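Local coordinates for Mll2253 protein (Mesorhizobium loti, PDB 3Q63) that is of unknown function but belongs to the AHA1 family and has the helix-grip architecture of Bet v 1-like proteins, at residues Leu66-Glu69 against Thr73-Tyr76; Met108-Phe113 against Gly122-Gly127; Trp25-Gln30 against Glu136-Arg141; Asn79-His82 against Phe87-Arg90; Phe95-Thr98 against Gly103-Leu106. All coordinates share one frame; numbering follows the deposited sequence.

Contacts 1 and 5 are two beta hairpins of one antiparallel sheet, joined where strands 73-77 and 92-100 run side by side: L74 O and F95 N, 2.7 Å apart, probably form a hydrogen bond. Contact 2 brings the far end of strand 103-113 to helix 118-141, and contact 3 joins the C-terminal end of that helix to helix 21-29; their centres are about 20 Å apart. W25 and T29 of contact 3 also pack on contact 1, while F95 of contact 5 meets M108 of contact 2. Contact 4 lies in a loop about 27 Å from contact 3, centre to centre, and reaches contact 2 through L89 and F113. Contacts 2 and 4 both touch the second subunit.

Contact 1: residues Leu66-Glu69 against Thr73-Tyr76; sequences LAVE and TLSY
T73 and E69 face each other as a hydrogen-bonded pair, and their side chains meet on the same face of the hairpin. With CG anti to the backbone N (chi1 -178°), E69 crosses T73 at a slant and receives its OG1 hydroxyl on OE1 at 3.3 Å, through the lone pair turned away from the other carboxylate oxygen. The T73 hydroxyl stands beside its own backbone N (chi1 -51°), which aims it at E69. Replacing T73 by valine would probably leave E69 OE1 without this hydroxyl and the carboxylate more able to swing. On the other face V68 and L74 lie side by side, CG2 of V68 4.0 Å from CD1 of L74; valine and leucine, both apolar, suit the face that W25 packs against. At the far end L66 N and A67 N both bond S75 O, at 2.8 and 3.2 Å, from the same side of its carbonyl plane: a classic beta bulge. The S75 side chain bonds T94 OG1 through its OG. Strands 60-69 and 73-77 thus form a hairpin whose second strand continues the sheet into strand 92-100, while helix 21-29 lies against the V68 and L74 side.

Contact 2: residues Met108-Phe113 against Gly122-Gly127; sequences MEQSGF and GGAKMG
A124 CB points at the strand and touches two neighbouring side chains there, 3.5 Å from Q110 OE1 and 3.7 Å from F113 CZ. This is the tight part: three buried residues meet here. An anti first torsion (chi1 171°) and an extended chain carry the Q110 carboxamide out toward the helix, and OE1 lies in the plane of the F113 ring, at its edge. The methyl of A124 approaches that ring obliquely. A methyl suits the place, since the helix comes close enough for the CA atoms of Q110 and A124 to be 8.3 Å apart. The other side of the helix is looser: K125 points away from the strand and is exposed, and the selenomethionine M126, also exposed, packs on D56 of the second subunit. Glycine suits position 127, because a CB there would run into G123 O. No hydrogen bond crosses between the two segments, yet the buried amide is provided for: Q110 OE1 accepts from W128 NE1 and Q110 NE2 bonds S91 OG. The helix thus offers the strand only a methyl, and van der Waals packing joins the two segments while the polar fixing of the amide comes from neighbours.

Contact 3: residues Trp25-Gln30 against Glu136-Arg141; sequences WRALTQ and EQLLDR
L139 reaches A27 with the end of one branch, and its side chain can be followed outward from the helix. CB leaves the backbone beside the contact and stays 6.2 Å from A27 CB. CG stands anti to the carbonyl carbon (chi1 -67°), which turns the isobutyl group toward helix 21-29 and brings CG to 4.8 Å from A27 CB. At the tip the two methyls part: CD2 comes to 4.1 Å from A27 CB, the closest approach of the two segments, whereas CD1 remains 5.3 Å from the same atom. Beyond these segments the side chain also packs on I17 of strand 9-17 and on H19. The neighbouring leucine, L138, adds a second methyl, its CD2 4.4 Å from A27 CB, and continues onto E36 and W37. Alanine suits the meeting point: its single methyl takes both leucine methyls while the CA atoms of A27 and L139 are 7.8 Å apart. The backbone oxygen of A27 bonds W37 NE1. With no hydrogen bond joining the segments, the association is one of buried methyl groups alone, a hydrophobic join between two helices.

Contact 4: residues Asn79-His82 against Phe87-Arg90; sequences NLAH and FDLR
H82 and D88 are linked by a nearly straight bond: the H82 backbone N donates to D88 OD1 at 3.0 Å, at 165°, meeting the carboxylate on its anti side and 16° out of its plane. The D88 carboxylate is put there by CG lying anti to the backbone N. Two backbone bonds accompany it, L80 N to L89 O at 2.8 Å and, weakly, L89 N to L80 O; they pair L80 with L89 in a single antiparallel bridge. Alanine in place of D88 would probably leave the H82 N-H without its acceptor and this end of the loop less firmly fixed. Aromatic contacts come next. The F87 CB lies over one face of the H82 imidazole, 3.8 Å from CG, a CH-pi contact, while the edge of the F87 ring turns toward that same imidazole, planes at 54° and centroids 5.5 Å apart. Histidine suits the place, offering a flat face to F87 CB and two ring nitrogens to partners: ND1 bonds D84 N, and NE2 bonds D62 OD2 of the second subunit. Apolar contact is slighter: L80 CB and L89 CB are 4.3 Å apart. With an inverse gamma turn centred on D88, the arrangement is that of a hairpin-like loop between strands 73-77 and 92-100, irregular and lying partly at the subunit interface.

Contact 5: residues Phe95-Thr98 against Gly103-Leu106; sequences FTLT and GTHL
T98 and H105 exchange two backbone hydrogen bonds, T98 N to H105 O at 2.9 Å and H105 N to T98 O at 2.8 Å, the latter nearly straight at 172°. H105 O is gripped a second time, since a water donates to it at 2.6 Å. That same water, in the plane of the imidazole, is hydrogen-bonded to T98 OG1 and to H105 ND1, both at 2.7 Å. Water thus ties the hydroxyl and the imidazole together on the T98-H105 face, where polar residues suit a partly exposed surface. T98 OG1 stands beside its own backbone N (chi1 -58°), which keeps it on the water's side. The T104 hydroxyl is satisfied outside, by H19 O, leaving its methyl CG2 to rest 3.9 Å from L97 CB. L106 CA lies 3.4 Å from T96 O in a CA-H...O contact. Backbone bonds also lead outward, from T104 and L106 to I17 and R15, and from F95 to L74. The other face is apolar: L106 CD1 lies 4.0 Å from L97 CD1 and 4.1 Å from F95 CB, near the edge of the phenyl ring. The hairpin of strands 92-100 and 103-113 lies between strands 73-77 and 9-17, its apolar face covered by L24 and W25 of helix 21-29 and by F132 and L135 of helix 118-141.

Contact 1: residues Leu66-Glu69 against Thr73-Tyr76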
loop_
_atom_site.group_PDB
_atom_site.type_symbol
_atom_site.label_atom_id
_atom_site.label_comp_id
_atom_site.label_asym_id
_atom_site.label_seq_id
_atom_site.Cartn_x
_atom_site.Cartn_y
_atom_site.Cartn_z
ATOM N N LEU B 66 -0.497 3.849 21.609
ATOM C CA LEU B 66 0.437 4.069 22.706
ATOM C C LEU B 66 0.082 5.262 23.573
ATOM O O LEU B 66 0.246 5.211 24.784
ATOM C CB LEU B 66 1.847 4.282 22.159
ATOM C CG LEU B 66 2.450 3.113 21.400
ATOM C CD1 LEU B 66 3.809 3.539 20.861
ATOM C CD2 LEU B 66 2.588 1.899 22.324
ATOM N N ALA B 67 -0.376 6.343 22.949
ATOM C CA ALA B 67 -0.736 7.534 23.699
ATOM C C ALA B 67 -1.873 8.280 23.030
ATOM O O ALA B 67 -1.983 8.314 21.801
ATOM C CB ALA B 67 0.474 8.450 23.848
ATOM N N VAL B 68 -2.731 8.878 23.852
ATOM C CA VAL B 68 -3.863 9.623 23.336
ATOM C C VAL B 68 -4.169 10.838 24.195
ATOM O O VAL B 68 -4.504 10.713 25.369
ATOM C CB VAL B 68 -5.121 8.746 23.271
ATOM C CG1 VAL B 68 -6.277 9.550 22.699
ATOM C CG2 VAL B 68 -4.857 7.514 22.419
ATOM N N GLU B 69 -4.056 12.010 23.591
ATOM C CA GLU B 69 -4.339 13.259 24.274
ATOM C C GLU B 69 -5.199 14.081 23.320
ATOM O O GLU B 69 -4.684 14.809 22.471
ATOM C CB GLU B 69 -3.035 13.979 24.598
ATOM C CG GLU B 69 -3.211 15.272 25.356
ATOM C CD GLU B 69 -1.893 15.802 25.878
ATOM O OE1 GLU B 69 -0.953 15.977 25.066
ATOM O OE2 GLU B 69 -1.799 16.047 27.100
ATOM N N THR B 73 -2.267 15.128 21.045
ATOM C CA THR B 73 -1.287 14.105 20.699
ATOM C C THR B 73 -1.895 12.728 20.458
ATOM O O THR B 73 -2.861 12.331 21.112
ATOM C CB THR B 73 -0.227 13.959 21.816
ATOM O OG1 THR B 73 0.302 15.248 22.144
ATOM C CG2 THR B 73 0.909 13.060 21.360
ATOM N N LEU B 74 -1.305 11.996 19.521
ATOM C CA LEU B 74 -1.747 10.655 19.195
ATOM C C LEU B 74 -0.545 9.838 18.734
ATOM O O LEU B 74 0.172 10.240 17.819
ATOM C CB LEU B 74 -2.804 10.691 18.089
ATOM C CG LEU B 74 -3.277 9.337 17.540
ATOM C CD1 LEU B 74 -3.867 8.492 18.658
ATOM C CD2 LEU B 74 -4.303 9.569 16.443
ATOM N N SER B 75 -0.320 8.697 19.368
ATOM C CA SER B 75 0.798 7.846 18.979
ATOM C C SER B 75 0.403 6.385 18.965
ATOM O O SER B 75 -0.417 5.943 19.768
ATOM C CB SER B 75 1.981 8.042 19.933
ATOM O OG SER B 75 3.038 7.149 19.620
ATOM N N TYR B 76 0.979 5.645 18.023
ATOM C CA TYR B 76 0.740 4.215 17.897
ATOM C C TYR B 76 1.863 3.536 17.132
ATOM O O TYR B 76 2.561 4.185 16.337
ATOM C CB TYR B 76 -0.611 3.909 17.219
ATOM C CG TYR B 76 -0.957 4.664 15.942
ATOM C CD1 TYR B 76 -1.837 5.746 15.974
ATOM C CD2 TYR B 76 -0.482 4.242 14.697
ATOM C CE1 TYR B 76 -2.247 6.388 14.802
ATOM C CE2 TYR B 76 -0.884 4.876 13.516
ATOM C CZ TYR B 76 -1.768 5.948 13.577
ATOM O OH TYR B 76 -2.179 6.575 12.416
#

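Contact 2: residues Met108-Phe113 against Gly122-Gly127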
loop_
_atom_site.group_PDB
_atom_site.type_symbol
_atom_site.label_atom_id
_atom_site.label_comp_id
_atom_site.label_asym_id
_atom_site.label_seq_id
_atom_site.Cartn_x
_atom_site.Cartn_y
_atom_site.Cartn_z
HETATM N N MSE B 108 4.362 15.048 12.335
HETATM C CA MSE B 108 4.297 13.595 12.374
HETATM C C MSE B 108 5.723 13.109 12.541
HETATM O O MSE B 108 6.607 13.467 11.759
HETATM C CB MSE B 108 3.707 13.060 11.071
HETATM C CG MSE B 108 3.376 11.567 11.058
HETATM SE SE MSE B 108 4.902 10.351 11.139
HETATM C CE MSE B 108 5.966 11.024 9.671
ATOM N N GLU B 109 5.954 12.322 13.584
ATOM C CA GLU B 109 7.276 11.769 13.825
ATOM C C GLU B 109 7.137 10.256 13.826
ATOM O O GLU B 109 6.324 9.703 14.561
ATOM C CB GLU B 109 7.834 12.219 15.177
ATOM C CG GLU B 109 8.165 13.698 15.276
ATOM C CD GLU B 109 8.573 14.091 16.686
ATOM O OE1 GLU B 109 7.683 14.144 17.571
ATOM O OE2 GLU B 109 9.780 14.337 16.908
ATOM N N GLN B 110 7.917 9.600 12.978
ATOM C CA GLN B 110 7.915 8.149 12.890
ATOM C C GLN B 110 9.354 7.699 13.108
ATOM O O GLN B 110 10.216 7.895 12.246
ATOM C CB GLN B 110 7.416 7.674 11.520
ATOM C CG GLN B 110 7.592 6.164 11.298
ATOM C CD GLN B 110 6.867 5.648 10.074
ATOM O OE1 GLN B 110 6.768 6.341 9.065
ATOM N NE2 GLN B 110 6.374 4.412 10.150
ATOM N N SER B 111 9.602 7.101 14.267
ATOM C CA SER B 111 10.931 6.647 14.632
ATOM C C SER B 111 10.987 5.133 14.734
ATOM O O SER B 111 9.953 4.478 14.845
ATOM C CB SER B 111 11.313 7.247 15.976
ATOM O OG SER B 111 10.341 6.878 16.935
ATOM N N GLY B 112 12.198 4.583 14.713
ATOM C CA GLY B 112 12.365 3.143 14.812
ATOM C C GLY B 112 13.073 2.554 13.612
ATOM O O GLY B 112 13.357 1.359 13.572
ATOM N N PHE B 113 13.357 3.396 12.624
ATOM C CA PHE B 113 14.033 2.956 11.411
ATOM C C PHE B 113 15.491 2.588 11.693
ATOM O O PHE B 113 16.261 3.408 12.189
ATOM C CB PHE B 113 13.970 4.064 10.358
ATOM C CG PHE B 113 12.590 4.302 9.810
ATOM C CD1 PHE B 113 12.005 3.380 8.944
ATOM C CD2 PHE B 113 11.867 5.436 10.175
ATOM C CE1 PHE B 113 10.723 3.578 8.451
ATOM C CE2 PHE B 113 10.581 5.646 9.688
ATOM C CZ PHE B 113 10.005 4.715 8.823
ATOM N N GLY B 122 13.385 6.140 3.492
ATOM C CA GLY B 122 13.060 6.996 2.363
ATOM C C GLY B 122 11.617 6.896 1.917
ATOM O O GLY B 122 11.028 7.888 1.490
ATOM N N GLY B 123 11.050 5.698 2.000
ATOM C CA GLY B 123 9.670 5.505 1.599
ATOM C C GLY B 123 8.719 6.311 2.466
ATOM O O GLY B 123 7.728 6.857 1.978
ATOM N N ALA B 124 9.021 6.386 3.757
ATOM C CA ALA B 124 8.194 7.132 4.691
ATOM C C ALA B 124 8.348 8.633 4.466
ATOM O O ALA B 124 7.394 9.394 4.629
ATOM C CB ALA B 124 8.572 6.772 6.129
ATOM N N LYS B 125 9.552 9.055 4.089
ATOM C CA LYS B 125 9.824 10.468 3.845
ATOM C C LYS B 125 8.950 11.036 2.742
ATOM O O LYS B 125 8.493 12.171 2.834
ATOM C CB LYS B 125 11.295 10.684 3.477
ATOM C CG LYS B 125 12.263 10.587 4.652
ATOM C CD LYS B 125 13.678 10.981 4.236
ATOM C CE LYS B 125 13.784 12.475 3.963
ATOM N NZ LYS B 125 13.733 13.296 5.215
HETATM N N MSE B 126 8.720 10.263 1.688
HETATM C CA MSE B 126 7.884 10.762 0.609
HETATM C C MSE B 126 6.485 10.164 0.688
HETATM O O MSE B 126 5.569 10.621 0.004
HETATM C CB MSE B 126 8.522 10.462 -0.745
HETATM C CG MSE B 126 8.721 8.995 -1.030
HETATM SE SE MSE B 126 9.835 8.736 -2.592
HETATM C CE MSE B 126 8.666 9.535 -3.903
ATOM N N GLY B 127 6.321 9.160 1.544
ATOM C CA GLY B 127 5.025 8.528 1.698
ATOM C C GLY B 127 4.078 9.367 2.539
ATOM O O GLY B 127 2.897 9.497 2.214
#

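Contact 3: residues Trp25-Gln30 against Glu136-Arg141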
loop_
_atom_site.group_PDB
_atom_site.type_symbol
_atom_site.label_atom_id
_atom_site.label_comp_id
_atom_site.label_asym_id
_atom_site.label_seq_id
_atom_site.Cartn_x
_atom_site.Cartn_y
_atom_site.Cartn_z
ATOM N N TRP B 25 -8.323 16.388 14.422
ATOM C CA TRP B 25 -8.321 15.277 15.366
ATOM C C TRP B 25 -9.266 14.154 14.962
ATOM O O TRP B 25 -8.916 12.973 15.065
ATOM C CB TRP B 25 -8.677 15.758 16.777
ATOM C CG TRP B 25 -8.675 14.644 17.791
ATOM C CD1 TRP B 25 -9.764 14.006 18.317
ATOM C CD2 TRP B 25 -7.525 14.014 18.373
ATOM N NE1 TRP B 25 -9.365 13.022 19.189
ATOM C CE2 TRP B 25 -7.996 13.005 19.244
ATOM C CE3 TRP B 25 -6.143 14.205 18.244
ATOM C CZ2 TRP B 25 -7.134 12.192 19.983
ATOM C CZ3 TRP B 25 -5.287 13.392 18.981
ATOM C CH2 TRP B 25 -5.787 12.401 19.839
ATOM N N ARG B 26 -10.462 14.517 14.511
ATOM C CA ARG B 26 -11.446 13.528 14.085
ATOM C C ARG B 26 -10.961 12.743 12.878
ATOM O O ARG B 26 -11.100 11.519 12.825
ATOM C CB ARG B 26 -12.785 14.206 13.766
ATOM C CG ARG B 26 -13.659 14.427 14.999
ATOM C CD ARG B 26 -14.995 15.061 14.642
ATOM N NE ARG B 26 -14.916 16.519 14.581
ATOM C CZ ARG B 26 -14.652 17.299 15.628
ATOM N NH1 ARG B 26 -14.441 16.766 16.825
ATOM N NH2 ARG B 26 -14.606 18.613 15.478
ATOM N N ALA B 27 -10.374 13.444 11.914
ATOM C CA ALA B 27 -9.870 12.780 10.716
ATOM C C ALA B 27 -8.744 11.799 11.054
ATOM O O ALA B 27 -8.505 10.843 10.319
ATOM C CB ALA B 27 -9.380 13.819 9.708
ATOM N N LEU B 28 -8.056 12.033 12.167
ATOM C CA LEU B 28 -6.951 11.168 12.586
ATOM C C LEU B 28 -7.375 10.018 13.504
ATOM O O LEU B 28 -6.630 9.056 13.685
ATOM C CB LEU B 28 -5.886 11.996 13.318
ATOM C CG LEU B 28 -5.134 13.059 12.515
ATOM C CD1 LEU B 28 -4.351 13.952 13.450
ATOM C CD2 LEU B 28 -4.221 12.385 11.507
ATOM N N THR B 29 -8.572 10.123 14.075
ATOM C CA THR B 29 -9.067 9.126 15.015
ATOM C C THR B 29 -10.362 8.409 14.625
ATOM O O THR B 29 -10.815 7.523 15.339
ATOM C CB THR B 29 -9.275 9.768 16.398
ATOM O OG1 THR B 29 -10.196 10.858 16.279
ATOM C CG2 THR B 29 -7.949 10.287 16.949
ATOM N N GLN B 30 -10.958 8.794 13.503
ATOM C CA GLN B 30 -12.199 8.166 13.048
ATOM C C GLN B 30 -11.893 7.167 11.944
ATOM O O GLN B 30 -11.420 7.546 10.876
ATOM C CB GLN B 30 -13.152 9.225 12.514
ATOM C CG GLN B 30 -13.598 10.230 13.550
ATOM C CD GLN B 30 -14.950 9.901 14.113
ATOM O OE1 GLN B 30 -15.133 8.874 14.770
ATOM N NE2 GLN B 30 -15.921 10.766 13.851
ATOM N N GLU B 136 -5.507 16.729 3.771
ATOM C CA GLU B 136 -5.935 18.106 3.557
ATOM C C GLU B 136 -7.069 18.182 2.547
ATOM O O GLU B 136 -7.958 19.032 2.656
ATOM C CB GLU B 136 -4.759 18.958 3.092
ATOM C CG GLU B 136 -3.785 19.259 4.205
ATOM C CD GLU B 136 -2.666 20.170 3.765
ATOM O OE1 GLU B 136 -1.760 19.698 3.047
ATOM O OE2 GLU B 136 -2.703 21.367 4.125
ATOM N N GLN B 137 -7.033 17.285 1.571
ATOM C CA GLN B 137 -8.068 17.221 0.544
ATOM C C GLN B 137 -9.392 16.827 1.198
ATOM O O GLN B 137 -10.439 17.399 0.902
ATOM C CB GLN B 137 -7.675 16.191 -0.522
ATOM C CG GLN B 137 -8.801 15.825 -1.478
ATOM C CD GLN B 137 -8.388 14.774 -2.499
ATOM O OE1 GLN B 137 -7.864 13.711 -2.145
ATOM N NE2 GLN B 137 -8.632 15.063 -3.774
ATOM N N LEU B 138 -9.328 15.843 2.089
ATOM C CA LEU B 138 -10.509 15.371 2.802
ATOM C C LEU B 138 -11.123 16.491 3.643
ATOM O O LEU B 138 -12.329 16.727 3.582
ATOM C CB LEU B 138 -10.143 14.194 3.706
ATOM C CG LEU B 138 -11.228 13.705 4.666
ATOM C CD1 LEU B 138 -12.377 13.122 3.870
ATOM C CD2 LEU B 138 -10.651 12.666 5.624
ATOM N N LEU B 139 -10.288 17.172 4.424
ATOM C CA LEU B 139 -10.747 18.262 5.277
ATOM C C LEU B 139 -11.416 19.382 4.476
ATOM O O LEU B 139 -12.345 20.032 4.966
ATOM C CB LEU B 139 -9.573 18.818 6.101
ATOM C CG LEU B 139 -8.997 17.861 7.163
ATOM C CD1 LEU B 139 -7.819 18.510 7.899
ATOM C CD2 LEU B 139 -10.098 17.511 8.159
ATOM N N ASP B 140 -10.954 19.602 3.244
ATOM C CA ASP B 140 -11.535 20.632 2.384
ATOM C C ASP B 140 -12.859 20.213 1.745
ATOM O O ASP B 140 -13.787 21.015 1.663
ATOM C CB ASP B 140 -10.565 21.037 1.266
ATOM C CG ASP B 140 -9.421 21.900 1.765
ATOM O OD1 ASP B 140 -9.577 22.558 2.822
ATOM O OD2 ASP B 140 -8.366 21.936 1.088
ATOM N N ARG B 141 -12.955 18.968 1.287
ATOM C CA ARG B 141 -14.195 18.532 0.660
ATOM C C ARG B 141 -15.300 18.276 1.673
ATOM O O ARG B 141 -16.467 18.168 1.306
ATOM C CB ARG B 141 -13.979 17.271 -0.173
ATOM C CG ARG B 141 -13.817 16.002 0.634
ATOM C CD ARG B 141 -14.088 14.791 -0.242
ATOM N NE ARG B 141 -13.350 14.842 -1.504
ATOM C CZ ARG B 141 -12.045 14.614 -1.626
ATOM N NH1 ARG B 141 -11.318 14.318 -0.555
ATOM N NH2 ARG B 141 -11.468 14.674 -2.822
#

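Contact 4: residues Asn79-His82 against Phe87-Arg90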
loop_
_atom_site.group_PDB
_atom_site.type_symbol
_atom_site.label_atom_id
_atom_site.label_comp_id
_atom_site.label_asym_id
_atom_site.label_seq_id
_atom_site.Cartn_x
_atom_site.Cartn_y
_atom_site.Cartn_z
ATOM N N ASN B 79 4.151 -1.404 12.758
ATOM C CA ASN B 79 5.051 -2.537 12.543
ATOM C C ASN B 79 4.658 -3.550 11.498
ATOM O O ASN B 79 3.494 -3.683 11.129
ATOM C CB ASN B 79 5.221 -3.331 13.834
ATOM C CG ASN B 79 5.633 -2.476 15.006
ATOM O OD1 ASN B 79 6.240 -1.412 14.850
ATOM N ND2 ASN B 79 5.329 -2.956 16.203
ATOM N N LEU B 80 5.652 -4.313 11.068
ATOM C CA LEU B 80 5.425 -5.369 10.098
ATOM C C LEU B 80 6.517 -6.414 10.324
ATOM O O LEU B 80 7.698 -6.152 10.095
ATOM C CB LEU B 80 5.471 -4.774 8.686
ATOM C CG LEU B 80 4.958 -5.626 7.536
ATOM C CD1 LEU B 80 4.281 -4.743 6.495
ATOM C CD2 LEU B 80 6.120 -6.388 6.937
ATOM N N ALA B 81 6.122 -7.582 10.816
ATOM C CA ALA B 81 7.077 -8.652 11.073
ATOM C C ALA B 81 7.431 -9.347 9.764
ATOM O O ALA B 81 6.555 -9.860 9.064
ATOM C CB ALA B 81 6.489 -9.656 12.060
ATOM N N HIS B 82 8.716 -9.352 9.425
ATOM C CA HIS B 82 9.164 -9.983 8.185
ATOM C C HIS B 82 10.510 -10.655 8.401
ATOM O O HIS B 82 11.362 -10.155 9.139
ATOM C CB HIS B 82 9.265 -8.939 7.065
ATOM C CG HIS B 82 9.312 -9.521 5.684
ATOM N ND1 HIS B 82 10.442 -10.110 5.156
ATOM C CD2 HIS B 82 8.377 -9.562 4.703
ATOM C CE1 HIS B 82 10.205 -10.481 3.909
ATOM N NE2 HIS B 82 8.958 -10.158 3.610
ATOM N N PHE B 87 12.772 -5.457 5.620
ATOM C CA PHE B 87 11.338 -5.195 5.676
ATOM C C PHE B 87 10.737 -5.337 7.071
ATOM O O PHE B 87 9.635 -4.849 7.329
ATOM C CB PHE B 87 10.603 -6.126 4.708
ATOM C CG PHE B 87 10.890 -5.838 3.265
ATOM C CD1 PHE B 87 10.429 -4.670 2.675
ATOM C CD2 PHE B 87 11.641 -6.721 2.499
ATOM C CE1 PHE B 87 10.712 -4.384 1.341
ATOM C CE2 PHE B 87 11.929 -6.445 1.165
ATOM C CZ PHE B 87 11.465 -5.274 0.586
ATOM N N ASP B 88 11.452 -6.011 7.967
ATOM C CA ASP B 88 10.982 -6.204 9.337
ATOM C C ASP B 88 10.918 -4.831 10.015
ATOM O O ASP B 88 11.863 -4.407 10.676
ATOM C CB ASP B 88 11.943 -7.130 10.080
ATOM C CG ASP B 88 11.437 -7.521 11.450
ATOM O OD1 ASP B 88 10.304 -8.037 11.546
ATOM O OD2 ASP B 88 12.183 -7.322 12.431
ATOM N N LEU B 89 9.790 -4.149 9.854
ATOM C CA LEU B 89 9.610 -2.805 10.397
ATOM C C LEU B 89 9.053 -2.737 11.808
ATOM O O LEU B 89 8.090 -3.415 12.151
ATOM C CB LEU B 89 8.709 -1.998 9.455
ATOM C CG LEU B 89 8.494 -0.500 9.696
ATOM C CD1 LEU B 89 9.829 0.238 9.676
ATOM C CD2 LEU B 89 7.576 0.044 8.610
ATOM N N ARG B 90 9.676 -1.895 12.620
ATOM C CA ARG B 90 9.263 -1.686 13.998
ATOM C C ARG B 90 9.404 -0.187 14.236
ATOM O O ARG B 90 10.518 0.346 14.295
ATOM C CB ARG B 90 10.179 -2.463 14.938
ATOM C CG ARG B 90 9.800 -2.363 16.394
ATOM C CD ARG B 90 10.754 -3.174 17.246
ATOM N NE ARG B 90 10.402 -3.112 18.663
ATOM C CZ ARG B 90 10.468 -2.009 19.403
ATOM N NH1 ARG B 90 10.123 -2.051 20.680
ATOM N NH2 ARG B 90 10.887 -0.868 18.867
#

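Contact 5: residues Phe95-Thr98 against Gly103-Leu106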
loop_
_atom_site.group_PDB
_atom_site.type_symbol
_atom_site.label_atom_id
_atom_site.label_comp_id
_atom_site.label_asym_id
_atom_site.label_seq_id
_atom_site.Cartn_x
_atom_site.Cartn_y
_atom_site.Cartn_z
ATOM N N PHE B 95 1.618 11.886 16.243
ATOM C CA PHE B 95 1.086 13.114 15.643
ATOM C C PHE B 95 0.990 14.167 16.737
ATOM O O PHE B 95 0.580 13.863 17.856
ATOM C CB PHE B 95 -0.319 12.883 15.074
ATOM C CG PHE B 95 -0.372 11.867 13.971
ATOM C CD1 PHE B 95 -0.080 12.229 12.655
ATOM C CD2 PHE B 95 -0.698 10.544 14.248
ATOM C CE1 PHE B 95 -0.115 11.281 11.630
ATOM C CE2 PHE B 95 -0.734 9.585 13.232
ATOM C CZ PHE B 95 -0.441 9.957 11.921
ATOM N N THR B 96 1.373 15.397 16.420
ATOM C CA THR B 96 1.301 16.481 17.391
ATOM C C THR B 96 0.546 17.645 16.758
ATOM O O THR B 96 0.935 18.161 15.705
ATOM C CB THR B 96 2.714 16.931 17.843
ATOM O OG1 THR B 96 3.413 15.804 18.390
ATOM C CG2 THR B 96 2.622 18.017 18.922
ATOM N N LEU B 97 -0.560 18.023 17.394
ATOM C CA LEU B 97 -1.405 19.104 16.915
ATOM C C LEU B 97 -1.165 20.352 17.757
ATOM O O LEU B 97 -1.250 20.312 18.987
ATOM C CB LEU B 97 -2.887 18.701 16.987
ATOM C CG LEU B 97 -3.360 17.591 16.041
ATOM C CD1 LEU B 97 -2.708 16.264 16.421
ATOM C CD2 LEU B 97 -4.866 17.471 16.101
ATOM N N THR B 98 -0.851 21.455 17.089
ATOM C CA THR B 98 -0.603 22.716 17.774
ATOM C C THR B 98 -1.529 23.762 17.164
ATOM O O THR B 98 -1.415 24.091 15.991
ATOM C CB THR B 98 0.863 23.179 17.599
ATOM O OG1 THR B 98 1.748 22.167 18.087
ATOM C CG2 THR B 98 1.110 24.481 18.369
ATOM N N GLY B 103 -5.497 27.894 11.877
ATOM C CA GLY B 103 -5.847 26.486 11.876
ATOM C C GLY B 103 -5.095 25.618 12.862
ATOM O O GLY B 103 -5.178 25.811 14.074
ATOM N N THR B 104 -4.344 24.656 12.336
ATOM C CA THR B 104 -3.604 23.744 13.187
ATOM C C THR B 104 -2.305 23.304 12.549
ATOM O O THR B 104 -2.274 22.920 11.380
ATOM C CB THR B 104 -4.412 22.478 13.468
ATOM O OG1 THR B 104 -5.774 22.828 13.747
ATOM C CG2 THR B 104 -3.828 21.745 14.662
ATOM N N HIS B 105 -1.229 23.358 13.320
ATOM C CA HIS B 105 0.057 22.918 12.817
ATOM C C HIS B 105 0.210 21.446 13.217
ATOM O O HIS B 105 0.112 21.099 14.392
ATOM C CB HIS B 105 1.178 23.772 13.410
ATOM C CG HIS B 105 2.551 23.279 13.078
ATOM N ND1 HIS B 105 3.131 22.206 13.720
ATOM C CD2 HIS B 105 3.454 23.698 12.160
ATOM C CE1 HIS B 105 4.330 21.988 13.215
ATOM N NE2 HIS B 105 4.551 22.879 12.265
ATOM N N LEU B 106 0.438 20.588 12.226
ATOM C CA LEU B 106 0.580 19.154 12.457
ATOM C C LEU B 106 2.008 18.652 12.232
ATOM O O LEU B 106 2.626 18.961 11.215
ATOM C CB LEU B 106 -0.366 18.378 11.525
ATOM C CG LEU B 106 -0.256 16.848 11.556
ATOM C CD1 LEU B 106 -0.676 16.348 12.924
ATOM C CD2 LEU B 106 -1.120 16.211 10.470
HETATM O O HOH W 1 2.269 20.790 15.865
#